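Local structure of putative membrane protein mmpL11 (Mycobacterium tuberculosis, 4Y0L) at residues H27-A32 and V36-P41. The protein probably takes part in exporting lipids across the mycobacterial cell envelope as an RND-family transporter, of which this fragment is a periplasmic domain. Sequence-based numbering, arbitrary orientation.
Sequences HRIAQA and VSVAPP
Where the chain, past helix 19-29, turns back into edge strand 37-43 of the four-stranded antiparallel sheet, Val38 packs against Ile29 and Ala30 as part of a helix-on-sheet layer. Val38 CG2 lies 3.6 Å from both Ala30 CA and Ala30 CB, and 3.8 Å from Ile29 CG2. Val38 CG1 lies anti to the backbone N (chi1 -170°), which puts CG2 anti to the carbonyl carbon, facing Ala30; CG1 reaches Ile29 CG2 more loosely at 4.1 Å. The side chains of Ile29 and Val38 cross at about a right angle. Ile29 is buried and also touches Ala54 and Leu76, so it links strands 37-43 and 49-55 with helix 66-80. A type I turn from Ile29 to Ala32 follows on from helix 19-29, its Ala32 N to Ile29 O bond measuring 2.9 Å. Just before Val38 the strand bulges: Val36 and Ser37 are paired with the single residue Val55, a classic beta bulge. Arg26, on the same helix as Ile29, hydrogen-bonds to Val38 O and Ala39 O. Between the two segments themselves no hydrogen bond forms and just 134 Å² is buried, implying a small, wholly apolar contact made by methyl groups and the CA of Ala30, while Arg26 supplies a polar link to the strand.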
loop_
_atom_site.group_PDB
_atom_site.type_symbol
_atom_site.label_atom_id
_atom_site.label_comp_id
_atom_site.label_asym_id
_atom_site.label_seq_id
_atom_site.Cartn_x
_atom_site.Cartn_y
_atom_site.Cartn_z
ATOM N N HIS A 27 -0.266 -3.102 7.038
ATOM C CA HIS A 27 0.323 -3.922 8.092
ATOM C C HIS A 27 1.569 -4.669 7.618
ATOM O O HIS A 27 2.515 -4.858 8.385
ATOM C CB HIS A 27 -0.719 -4.914 8.614
ATOM C CG HIS A 27 -0.173 -5.916 9.582
ATOM N ND1 HIS A 27 0.228 -7.178 9.198
ATOM C CD2 HIS A 27 0.025 -5.850 10.919
ATOM C CE1 HIS A 27 0.656 -7.843 10.256
ATOM N NE2 HIS A 27 0.544 -7.059 11.314
ATOM N N ARG A 28 1.571 -5.096 6.359
ATOM C CA ARG A 28 2.712 -5.820 5.809
ATOM C C ARG A 28 3.878 -4.871 5.535
ATOM O O ARG A 28 5.042 -5.249 5.669
ATOM C CB ARG A 28 2.318 -6.552 4.524
ATOM C CG ARG A 28 3.336 -7.590 4.061
ATOM C CD ARG A 28 3.311 -8.827 4.945
ATOM N NE ARG A 28 4.292 -9.831 4.531
ATOM C CZ ARG A 28 5.380 -10.176 5.221
ATOM N NH1 ARG A 28 5.662 -9.615 6.392
ATOM N NH2 ARG A 28 6.195 -11.102 4.736
ATOM N N ILE A 29 3.559 -3.640 5.149
ATOM C CA ILE A 29 4.576 -2.617 4.926
ATOM C C ILE A 29 5.330 -2.333 6.221
ATOM O O ILE A 29 6.551 -2.186 6.218
ATOM C CB ILE A 29 3.951 -1.308 4.387
ATOM C CG1 ILE A 29 3.463 -1.509 2.953
ATOM C CG2 ILE A 29 4.962 -0.155 4.420
ATOM C CD1 ILE A 29 2.546 -0.412 2.451
ATOM N N ALA A 30 4.596 -2.260 7.327
ATOM C CA ALA A 30 5.188 -1.955 8.624
ATOM C C ALA A 30 6.153 -3.048 9.073
ATOM O O ALA A 30 6.987 -2.824 9.950
ATOM C CB ALA A 30 4.099 -1.759 9.662
ATOM N N GLN A 31 6.032 -4.229 8.473
ATOM C CA GLN A 31 6.907 -5.352 8.793
ATOM C C GLN A 31 8.175 -5.350 7.943
ATOM O O GLN A 31 9.106 -6.111 8.207
ATOM C CB GLN A 31 6.160 -6.672 8.603
ATOM C CG GLN A 31 5.306 -7.074 9.795
ATOM C CD GLN A 31 4.373 -8.229 9.485
ATOM O OE1 GLN A 31 4.204 -8.613 8.327
ATOM N NE2 GLN A 31 3.763 -8.791 10.522
ATOM N N ALA A 32 8.208 -4.498 6.923
ATOM C CA ALA A 32 9.355 -4.425 6.025
ATOM C C ALA A 32 10.615 -3.993 6.778
ATOM O O ALA A 32 10.525 -3.346 7.823
ATOM C CB ALA A 32 9.066 -3.466 4.881
ATOM N N VAL A 36 9.623 1.971 10.038
ATOM C CA VAL A 36 9.270 2.269 11.423
ATOM C C VAL A 36 7.902 2.948 11.536
ATOM O O VAL A 36 7.185 2.743 12.518
ATOM C CB VAL A 36 10.365 3.144 12.082
ATOM C CG1 VAL A 36 10.591 4.435 11.311
ATOM C CG2 VAL A 36 10.028 3.439 13.531
ATOM N N SER A 37 7.538 3.733 10.528
ATOM C CA SER A 37 6.233 4.379 10.489
ATOM C C SER A 37 5.566 4.181 9.138
ATOM O O SER A 37 6.201 4.326 8.093
ATOM C CB SER A 37 6.368 5.872 10.787
ATOM O OG SER A 37 7.465 6.419 10.079
ATOM N N VAL A 38 4.286 3.827 9.176
ATOM C CA VAL A 38 3.460 3.774 7.978
ATOM C C VAL A 38 2.289 4.733 8.134
ATOM O O VAL A 38 1.508 4.622 9.078
ATOM C CB VAL A 38 2.918 2.367 7.705
ATOM C CG1 VAL A 38 2.288 2.315 6.326
ATOM C CG2 VAL A 38 4.020 1.328 7.813
ATOM N N ALA A 39 2.179 5.675 7.205
ATOM C CA ALA A 39 1.086 6.636 7.207
ATOM C C ALA A 39 -0.242 5.935 6.940
ATOM O O ALA A 39 -0.270 4.895 6.284
ATOM C CB ALA A 39 1.331 7.710 6.163
ATOM N N PRO A 40 -1.350 6.502 7.448
ATOM C CA PRO A 40 -2.660 6.011 7.009
ATOM C C PRO A 40 -2.834 6.270 5.519
ATOM O O PRO A 40 -2.110 7.100 4.968
ATOM C CB PRO A 40 -3.654 6.832 7.839
ATOM C CG PRO A 40 -2.859 7.390 8.972
ATOM C CD PRO A 40 -1.469 7.565 8.459
ATOM N N PRO A 41 -3.778 5.572 4.871
ATOM C CA PRO A 41 -3.929 5.730 3.422
ATOM C C PRO A 41 -4.353 7.137 3.028
ATOM O O PRO A 41 -5.252 7.712 3.640
ATOM C CB PRO A 41 -5.016 4.709 3.070
ATOM C CG PRO A 41 -5.779 4.517 4.334
ATOM C CD PRO A 41 -4.767 4.640 5.432
#